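Local coordinates for protein protoporphyrinogen oxidase (Exiguobacterium sibiricum, PDB 3LOV) that probably oxidises coproporphyrinogen III to coproporphyrin III with oxygen, using bound FAD, in the coproporphyrin-dependent route to heme b, at residues V8-G13 and D279-T284; N31-E36 and E250-T255. All blocks are in the same frame, centred on the assembly; numbering follows the deposited sequence.

Contact 1 of 2, residues V8-G13 and D279-T284. With FAD (flavin-adenine dinucleotide), chain B.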
loop_
_atom_site.group_PDB
_atom_site.type_symbol
_atom_site.label_atom_id
_atom_site.label_comp_id
_atom_site.label_asym_id
_atom_site.label_seq_id
_atom_site.Cartn_x
_atom_site.Cartn_y
_atom_site.Cartn_z
ATOM N N VAL A 8 -10.964 -17.771 -16.256
ATOM C CA VAL A 8 -11.392 -17.721 -14.859
ATOM C C VAL A 8 -10.407 -16.811 -14.122
ATOM O O VAL A 8 -9.176 -17.029 -14.157
ATOM C CB VAL A 8 -11.403 -19.123 -14.159
ATOM C CG1 VAL A 8 -11.802 -18.986 -12.703
ATOM C CG2 VAL A 8 -12.351 -20.114 -14.865
ATOM N N ILE A 9 -10.956 -15.816 -13.457
ATOM C CA ILE A 9 -10.189 -14.859 -12.638
ATOM C C ILE A 9 -10.406 -15.310 -11.217
ATOM O O ILE A 9 -11.564 -15.594 -10.831
ATOM C CB ILE A 9 -10.728 -13.431 -12.839
ATOM C CG1 ILE A 9 -10.369 -12.943 -14.235
ATOM C CG2 ILE A 9 -10.216 -12.438 -11.729
ATOM C CD1 ILE A 9 -11.268 -11.797 -14.742
ATOM N N VAL A 10 -9.312 -15.426 -10.443
ATOM C CA VAL A 10 -9.393 -15.932 -9.106
ATOM C C VAL A 10 -9.036 -14.799 -8.101
ATOM O O VAL A 10 -7.932 -14.280 -8.113
ATOM C CB VAL A 10 -8.494 -17.187 -8.893
ATOM C CG1 VAL A 10 -8.709 -17.762 -7.473
ATOM C CG2 VAL A 10 -8.783 -18.300 -9.946
ATOM N N GLY A 11 -10.002 -14.447 -7.243
ATOM C CA GLY A 11 -9.872 -13.383 -6.255
ATOM C C GLY A 11 -10.720 -12.205 -6.684
ATOM O O GLY A 11 -10.642 -11.776 -7.844
ATOM N N GLY A 12 -11.571 -11.723 -5.769
ATOM C CA GLY A 12 -12.442 -10.621 -6.034
ATOM C C GLY A 12 -12.095 -9.318 -5.347
ATOM O O GLY A 12 -13.009 -8.519 -4.992
ATOM N N GLY A 13 -10.794 -9.065 -5.182
ATOM C CA GLY A 13 -10.350 -7.773 -4.677
ATOM C C GLY A 13 -10.314 -6.786 -5.837
ATOM O O GLY A 13 -10.838 -7.071 -6.907
ATOM N N ASP A 279 -9.516 -22.108 -19.864
ATOM C CA ASP A 279 -8.384 -22.043 -20.753
ATOM C C ASP A 279 -7.353 -21.053 -20.202
ATOM O O ASP A 279 -6.161 -21.313 -20.287
ATOM C CB ASP A 279 -8.860 -21.643 -22.127
ATOM C CG ASP A 279 -9.913 -22.602 -22.635
ATOM O OD1 ASP A 279 -9.520 -23.641 -23.203
ATOM O OD2 ASP A 279 -11.108 -22.376 -22.338
ATOM N N TYR A 280 -7.825 -19.932 -19.635
ATOM C CA TYR A 280 -6.941 -18.919 -19.057
ATOM C C TYR A 280 -7.306 -18.734 -17.605
ATOM O O TYR A 280 -8.486 -18.705 -17.260
ATOM C CB TYR A 280 -7.073 -17.623 -19.829
ATOM C CG TYR A 280 -6.911 -17.830 -21.305
ATOM C CD1 TYR A 280 -5.651 -18.122 -21.867
ATOM C CD2 TYR A 280 -8.008 -17.794 -22.151
ATOM C CE1 TYR A 280 -5.512 -18.341 -23.254
ATOM C CE2 TYR A 280 -7.870 -18.013 -23.528
ATOM C CZ TYR A 280 -6.631 -18.281 -24.067
ATOM O OH TYR A 280 -6.549 -18.492 -25.417
ATOM N N VAL A 281 -6.288 -18.675 -16.753
ATOM C CA VAL A 281 -6.481 -18.456 -15.338
ATOM C C VAL A 281 -5.653 -17.238 -14.899
ATOM O O VAL A 281 -4.436 -17.204 -15.150
ATOM C CB VAL A 281 -6.064 -19.691 -14.515
ATOM C CG1 VAL A 281 -6.444 -19.504 -13.010
ATOM C CG2 VAL A 281 -6.689 -20.967 -15.083
ATOM N N LEU A 282 -6.307 -16.257 -14.266
ATOM C CA LEU A 282 -5.615 -15.121 -13.638
ATOM C C LEU A 282 -5.746 -15.274 -12.128
ATOM O O LEU A 282 -6.843 -15.153 -11.555
ATOM C CB LEU A 282 -6.110 -13.737 -14.139
ATOM C CG LEU A 282 -5.298 -12.490 -13.655
ATOM C CD1 LEU A 282 -3.863 -12.354 -14.268
ATOM C CD2 LEU A 282 -6.061 -11.204 -13.931
ATOM N N LEU A 283 -4.616 -15.603 -11.489
ATOM C CA LEU A 283 -4.535 -15.671 -10.040
ATOM C C LEU A 283 -4.214 -14.282 -9.432
ATOM O O LEU A 283 -3.181 -13.697 -9.724
ATOM C CB LEU A 283 -3.510 -16.748 -9.599
ATOM C CG LEU A 283 -3.762 -18.170 -10.125
ATOM C CD1 LEU A 283 -2.624 -19.174 -9.752
ATOM C CD2 LEU A 283 -5.128 -18.707 -9.599
ATOM N N THR A 284 -5.099 -13.780 -8.562
ATOM C CA THR A 284 -4.929 -12.469 -7.929
ATOM C C THR A 284 -4.991 -12.611 -6.416
ATOM O O THR A 284 -5.091 -11.625 -5.693
ATOM C CB THR A 284 -5.981 -11.426 -8.459
ATOM O OG1 THR A 284 -7.283 -11.666 -7.913
ATOM C CG2 THR A 284 -6.092 -11.486 -9.985
HETATM P PA FAD B . -6.701 -8.409 -1.916
HETATM O O1A FAD B . -7.391 -7.117 -1.635
HETATM O O2A FAD B . -5.977 -9.085 -0.812
HETATM O O5B FAD B . -7.768 -9.424 -2.519
HETATM C C5B FAD B . -7.538 -10.806 -2.610
HETATM C C4B FAD B . -8.893 -11.488 -2.829
HETATM O O4B FAD B . -8.717 -12.873 -3.138
HETATM C C3B FAD B . -9.764 -11.366 -1.595
HETATM O O3B FAD B . -11.082 -10.962 -1.920
HETATM C C2B FAD B . -9.693 -12.778 -1.045
HETATM O O2B FAD B . -10.834 -13.155 -0.360
HETATM C C1B FAD B . -9.553 -13.617 -2.297
HETATM N N9A FAD B . -8.976 -14.957 -2.105
HETATM C C8A FAD B . -8.009 -15.425 -1.243
HETATM N N7A FAD B . -7.812 -16.753 -1.445
HETATM C C5A FAD B . -8.662 -17.145 -2.442
HETATM C C6A FAD B . -8.901 -18.360 -3.089
HETATM N N6A FAD B . -8.205 -19.452 -2.785
HETATM N N1A FAD B . -9.859 -18.429 -4.087
HETATM C C2A FAD B . -10.544 -17.303 -4.476
HETATM N N3A FAD B . -10.288 -16.095 -3.853
HETATM C C4A FAD B . -9.388 -16.029 -2.851
HETATM N N1 FAD B . -2.812 0.981 -1.248
HETATM C C2 FAD B . -3.007 2.279 -1.633
HETATM O O2 FAD B . -2.932 2.600 -2.827
HETATM N N3 FAD B . -3.263 3.236 -0.685
HETATM C C4 FAD B . -3.311 2.950 0.631
HETATM O O4 FAD B . -3.575 3.842 1.415
HETATM C C4X FAD B . -3.084 1.657 1.054
HETATM N N5 FAD B . -3.180 1.347 2.401
HETATM C C5X FAD B . -2.968 0.023 2.797
HETATM C C6 FAD B . -3.020 -0.310 4.155
HETATM C C7 FAD B . -2.806 -1.636 4.567
HETATM C C7M FAD B . -2.872 -1.988 6.024
HETATM C C8 FAD B . -2.575 -2.647 3.616
HETATM C C8M FAD B . -2.325 -4.090 4.017
HETATM C C9 FAD B . -2.536 -2.331 2.262
HETATM C C9A FAD B . -2.724 -0.997 1.834
HETATM N N10 FAD B . -2.684 -0.675 0.472
HETATM C C10 FAD B . -2.857 0.662 0.092
HETATM C "C1'" FAD B . -2.409 -1.688 -0.614
HETATM C "C2'" FAD B . -3.762 -2.168 -1.195
HETATM O "O2'" FAD B . -4.468 -2.803 -0.195
HETATM C "C3'" FAD B . -3.605 -3.138 -2.374
HETATM O "O3'" FAD B . -3.185 -2.342 -3.476
HETATM C "C4'" FAD B . -4.893 -3.879 -2.816
HETATM O "O4'" FAD B . -5.899 -4.020 -1.832
HETATM C "C5'" FAD B . -4.590 -5.294 -3.268
HETATM O "O5'" FAD B . -5.760 -5.864 -3.797
HETATM P P FAD B . -5.696 -7.322 -4.399
HETATM O O1P FAD B . -4.413 -7.581 -5.145
HETATM O O2P FAD B . -6.959 -7.724 -5.121
HETATM O O3P FAD B . -5.598 -8.278 -3.076
HETATM O O HOH W 1 -8.326 -9.690 -6.307
#

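Contact 2 of 2, residues N31-E36 and E250-T255. With FAD (flavin-adenine dinucleotide), chain B.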
loop_
_atom_site.group_PDB
_atom_site.type_symbol
_atom_site.label_atom_id
_atom_site.label_comp_id
_atom_site.label_asym_id
_atom_site.label_seq_id
_atom_site.Cartn_x
_atom_site.Cartn_y
_atom_site.Cartn_z
ATOM N N ASN A 31 -15.634 -15.955 -22.463
ATOM C CA ASN A 31 -16.423 -16.173 -21.255
ATOM C C ASN A 31 -15.585 -15.883 -20.006
ATOM O O ASN A 31 -14.434 -16.325 -19.948
ATOM C CB ASN A 31 -16.891 -17.641 -21.230
ATOM C CG ASN A 31 -17.662 -18.032 -22.515
ATOM O OD1 ASN A 31 -18.868 -17.737 -22.632
ATOM N ND2 ASN A 31 -16.943 -18.630 -23.508
ATOM N N ILE A 32 -16.174 -15.199 -19.010
ATOM C CA ILE A 32 -15.403 -14.705 -17.829
ATOM C C ILE A 32 -16.120 -15.106 -16.573
ATOM O O ILE A 32 -17.291 -14.782 -16.405
ATOM C CB ILE A 32 -15.218 -13.172 -17.845
ATOM C CG1 ILE A 32 -14.435 -12.758 -19.102
ATOM C CG2 ILE A 32 -14.484 -12.708 -16.557
ATOM C CD1 ILE A 32 -14.649 -11.330 -19.565
ATOM N N THR A 33 -15.445 -15.893 -15.736
ATOM C CA THR A 33 -15.956 -16.239 -14.415
ATOM C C THR A 33 -14.955 -15.774 -13.365
ATOM O O THR A 33 -13.736 -15.886 -13.573
ATOM C CB THR A 33 -16.201 -17.750 -14.296
ATOM O OG1 THR A 33 -17.123 -18.162 -15.316
ATOM C CG2 THR A 33 -16.757 -18.126 -12.897
ATOM N N LEU A 34 -15.467 -15.213 -12.273
ATOM C CA LEU A 34 -14.620 -14.761 -11.162
ATOM C C LEU A 34 -15.011 -15.497 -9.895
ATOM O O LEU A 34 -16.169 -15.416 -9.442
ATOM C CB LEU A 34 -14.734 -13.260 -10.943
ATOM C CG LEU A 34 -13.745 -12.637 -9.948
ATOM C CD1 LEU A 34 -13.314 -11.220 -10.393
ATOM C CD2 LEU A 34 -14.283 -12.653 -8.515
ATOM N N LEU A 35 -14.027 -16.200 -9.335
ATOM C CA LEU A 35 -14.162 -16.929 -8.065
ATOM C C LEU A 35 -13.589 -16.123 -6.890
ATOM O O LEU A 35 -12.380 -15.792 -6.851
ATOM C CB LEU A 35 -13.427 -18.260 -8.175
ATOM C CG LEU A 35 -13.777 -19.208 -9.357
ATOM C CD1 LEU A 35 -12.919 -20.530 -9.343
ATOM C CD2 LEU A 35 -15.252 -19.525 -9.328
ATOM N N GLU A 36 -14.442 -15.827 -5.919
ATOM C CA GLU A 36 -14.043 -15.143 -4.685
ATOM C C GLU A 36 -14.283 -16.086 -3.513
ATOM O O GLU A 36 -15.369 -16.622 -3.404
ATOM C CB GLU A 36 -14.869 -13.864 -4.508
ATOM C CG GLU A 36 -14.805 -13.195 -3.143
ATOM C CD GLU A 36 -13.384 -12.984 -2.580
ATOM O OE1 GLU A 36 -12.504 -12.498 -3.310
ATOM O OE2 GLU A 36 -13.175 -13.251 -1.376
ATOM N N GLU A 250 -19.438 -13.738 -14.740
ATOM C CA GLU A 250 -20.149 -14.406 -13.656
ATOM C C GLU A 250 -19.322 -14.345 -12.366
ATOM O O GLU A 250 -18.203 -14.821 -12.331
ATOM C CB GLU A 250 -20.405 -15.851 -14.014
ATOM C CG GLU A 250 -21.445 -16.508 -13.097
ATOM C CD GLU A 250 -21.318 -18.015 -13.041
ATOM O OE1 GLU A 250 -20.629 -18.594 -13.909
ATOM O OE2 GLU A 250 -21.911 -18.625 -12.127
ATOM N N ILE A 251 -19.883 -13.757 -11.303
ATOM C CA ILE A 251 -19.169 -13.600 -10.029
ATOM C C ILE A 251 -19.645 -14.695 -9.087
ATOM O O ILE A 251 -20.829 -14.718 -8.755
ATOM C CB ILE A 251 -19.483 -12.251 -9.299
ATOM C CG1 ILE A 251 -19.250 -11.012 -10.186
ATOM C CG2 ILE A 251 -18.724 -12.180 -7.981
ATOM C CD1 ILE A 251 -17.938 -10.449 -10.159
ATOM N N ARG A 252 -18.745 -15.560 -8.610
ATOM C CA ARG A 252 -19.145 -16.571 -7.622
ATOM C C ARG A 252 -18.549 -16.244 -6.260
ATOM O O ARG A 252 -17.343 -16.357 -6.065
ATOM C CB ARG A 252 -18.718 -17.986 -8.046
ATOM C CG ARG A 252 -19.032 -18.393 -9.513
ATOM C CD ARG A 252 -20.076 -19.489 -9.637
ATOM N NE ARG A 252 -19.644 -20.762 -9.062
ATOM C CZ ARG A 252 -18.931 -21.691 -9.699
ATOM N NH1 ARG A 252 -18.532 -21.513 -10.957
ATOM N NH2 ARG A 252 -18.592 -22.811 -9.054
ATOM N N LEU A 253 -19.376 -15.852 -5.316
ATOM C CA LEU A 253 -18.889 -15.594 -3.961
ATOM C C LEU A 253 -18.816 -16.926 -3.197
ATOM O O LEU A 253 -19.345 -17.943 -3.641
ATOM C CB LEU A 253 -19.805 -14.612 -3.235
ATOM C CG LEU A 253 -19.941 -13.200 -3.784
ATOM C CD1 LEU A 253 -21.040 -12.471 -2.983
ATOM C CD2 LEU A 253 -18.596 -12.434 -3.777
ATOM N N GLU A 254 -18.173 -16.905 -2.048
ATOM C CA GLU A 254 -18.039 -18.077 -1.210
ATOM C C GLU A 254 -17.580 -19.283 -2.029
ATOM O O GLU A 254 -18.072 -20.361 -1.821
ATOM C CB GLU A 254 -19.377 -18.395 -0.505
ATOM C CG GLU A 254 -19.908 -17.305 0.396
ATOM C CD GLU A 254 -19.219 -17.203 1.765
ATOM O OE1 GLU A 254 -18.258 -17.929 2.046
ATOM O OE2 GLU A 254 -19.630 -16.357 2.582
ATOM N N THR A 255 -16.655 -19.098 -2.967
ATOM C CA THR A 255 -16.186 -20.183 -3.802
ATOM C C THR A 255 -14.674 -20.143 -3.912
ATOM O O THR A 255 -14.125 -19.723 -4.908
ATOM C CB THR A 255 -16.822 -20.154 -5.177
ATOM O OG1 THR A 255 -18.229 -20.006 -5.031
ATOM C CG2 THR A 255 -16.525 -21.446 -5.936
HETATM P PA FAD B . -6.701 -8.409 -1.916
HETATM O O1A FAD B . -7.391 -7.117 -1.635
HETATM O O2A FAD B . -5.977 -9.085 -0.812
HETATM O O5B FAD B . -7.768 -9.424 -2.519
HETATM C C5B FAD B . -7.538 -10.806 -2.610
HETATM C C4B FAD B . -8.893 -11.488 -2.829
HETATM O O4B FAD B . -8.717 -12.873 -3.138
HETATM C C3B FAD B . -9.764 -11.366 -1.595
HETATM O O3B FAD B . -11.082 -10.962 -1.920
HETATM C C2B FAD B . -9.693 -12.778 -1.045
HETATM O O2B FAD B . -10.834 -13.155 -0.360
HETATM C C1B FAD B . -9.553 -13.617 -2.297
HETATM N N9A FAD B . -8.976 -14.957 -2.105
HETATM C C8A FAD B . -8.009 -15.425 -1.243
HETATM N N7A FAD B . -7.812 -16.753 -1.445
HETATM C C5A FAD B . -8.662 -17.145 -2.442
HETATM C C6A FAD B . -8.901 -18.360 -3.089
HETATM N N6A FAD B . -8.205 -19.452 -2.785
HETATM N N1A FAD B . -9.859 -18.429 -4.087
HETATM C C2A FAD B . -10.544 -17.303 -4.476
HETATM N N3A FAD B . -10.288 -16.095 -3.853
HETATM C C4A FAD B . -9.388 -16.029 -2.851
HETATM N N1 FAD B . -2.812 0.981 -1.248
HETATM C C2 FAD B . -3.007 2.279 -1.633
HETATM O O2 FAD B . -2.932 2.600 -2.827
HETATM N N3 FAD B . -3.263 3.236 -0.685
HETATM C C4 FAD B . -3.311 2.950 0.631
HETATM O O4 FAD B . -3.575 3.842 1.415
HETATM C C4X FAD B . -3.084 1.657 1.054
HETATM N N5 FAD B . -3.180 1.347 2.401
HETATM C C5X FAD B . -2.968 0.023 2.797
HETATM C C6 FAD B . -3.020 -0.310 4.155
HETATM C C7 FAD B . -2.806 -1.636 4.567
HETATM C C7M FAD B . -2.872 -1.988 6.024
HETATM C C8 FAD B . -2.575 -2.647 3.616
HETATM C C8M FAD B . -2.325 -4.090 4.017
HETATM C C9 FAD B . -2.536 -2.331 2.262
HETATM C C9A FAD B . -2.724 -0.997 1.834
HETATM N N10 FAD B . -2.684 -0.675 0.472
HETATM C C10 FAD B . -2.857 0.662 0.092
HETATM C "C1'" FAD B . -2.409 -1.688 -0.614
HETATM C "C2'" FAD B . -3.762 -2.168 -1.195
HETATM O "O2'" FAD B . -4.468 -2.803 -0.195
HETATM C "C3'" FAD B . -3.605 -3.138 -2.374
HETATM O "O3'" FAD B . -3.185 -2.342 -3.476
HETATM C "C4'" FAD B . -4.893 -3.879 -2.816
HETATM O "O4'" FAD B . -5.899 -4.020 -1.832
HETATM C "C5'" FAD B . -4.590 -5.294 -3.268
HETATM O "O5'" FAD B . -5.760 -5.864 -3.797
HETATM P P FAD B . -5.696 -7.322 -4.399
HETATM O O1P FAD B . -4.413 -7.581 -5.145
HETATM O O2P FAD B . -6.959 -7.724 -5.121
HETATM O O3P FAD B . -5.598 -8.278 -3.076
HETATM O O HOH W 2 -18.446 -20.415 -15.167
#

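Contact 1 of 2, residues V8-G13 and D279-T284
Val8 to Val10 pair in parallel with Val281 to Leu283 inside the Rossmann-type FAD-binding sheet. Strand 6-10 runs into the turn Gly11-Gly12-Gly13, in which Gly11 and Gly13 match the first two glycines of a GxGxxG pattern, consistent with a dinucleotide-binding fold. Backbone hydrogen bonds make the ladder. Val8 N donates to Tyr280 O, Leu282 N to Val8 O, and Val10 N to Leu282 O at 2.7 Å. Val10 O closes the ladder and is gripped twice by one residue. Thr284 N donates to Val10 O at 2.9 Å. Thr284 OG1 donates to the same Val10 O at 2.7 Å, tilted 32° from the carbonyl plane.

Apolar contacts lie on both faces. Val10 and Leu283 run side by side, with Val10 CG2 3.7 Å from Leu283 CD2. Val281 CG1 meets the same Val10 methyl. On the other face Ile9 CG1 lies against Leu282 CB, and helix 14-26 covers both residues.

The cofactor contacts sit at the strand end. Val10 CG1 is anti to the backbone N (chi1 -175°), and this branch touches the adenine at FAD C2A, 3.5 Å away. Gly11 has no room for a side chain, since a CB would run into Thr284 OG1. At Gly13 a CB would clash with the FAD phosphate. One water accepts from Gly13 N and donates to Thr284 OG1 and, at 2.7 Å, to FAD O2P.

Contact 2 of 2, residues N31-E36 and E250-T255
Glu36 has CG anti to its backbone N (chi1 167°), and a bend at chi2 (49°) then turns the carboxylate to the FAD ribose, while CG itself rests on Leu253 CD2 at 3.9 Å. Arg252 CG lies anti to the carbonyl carbon (chi1 -47°), which lays the side chain beside Leu35. Leu35 CD2 touches Arg252 CG at 4.0 Å and sits over one face of the guanidinium, toward its rim. The far end of Arg252 makes a salt bridge to Glu276. In one of the two conformers modelled for Glu250, its side chain runs beside Thr33, and a water may join Thr33 OG1 to Glu250 OE1.

The backbones form a parallel ladder at the edge of the Rossmann-type sheet, where 250-252 is one of the two edge strands. Glu250 N donates to Ile32 O and Leu34 N to Glu250 O. Arg252 N donates to Leu34 O at 2.7 Å. Glu36 N then donates to Arg252 O. Past the strand the chain turns back, and Thr255 N bonds Glu36 O at 2.8 Å. Thr255 OG1 bonds Leu253 O within this turn.

An acidic residue at the end of the second strand is the classic ribose-binding group of this fold. FAD O3B donates to Glu36 OE1 at 2.5 Å and FAD O2B to Glu36 OE2 at 2.6 Å. The amides of Gly12 and Gly38 also bond this carboxylate, through OE1 and OE2 respectively. Without the carboxylate, as with an alanine here, both ribose hydroxyls would probably lose their acceptor and the two amides their partner.

Overall arrangement
From the N terminus, strand 6-10 runs into the glycine turn and helix 14-26. Strand 31-35 then lies beside strand 6-10, parallel to it, completing a beta-alpha-beta unit. The chain then makes a long excursion before strand 250-252 closes contact 2 on the outer side of 31-35. Only later does strand 280-283 close contact 1 on the other side of 6-10. The loop of contact 2 is therefore nested inside that of contact 1. The sheet order is 250-252, 31-35, 6-10, 280-283, 435-437. The centres of the contacts lie about 9 Å apart. Gly11 N to Leu35 O, 2.8 Å, is a probable hydrogen bond joining them, and both reach FAD.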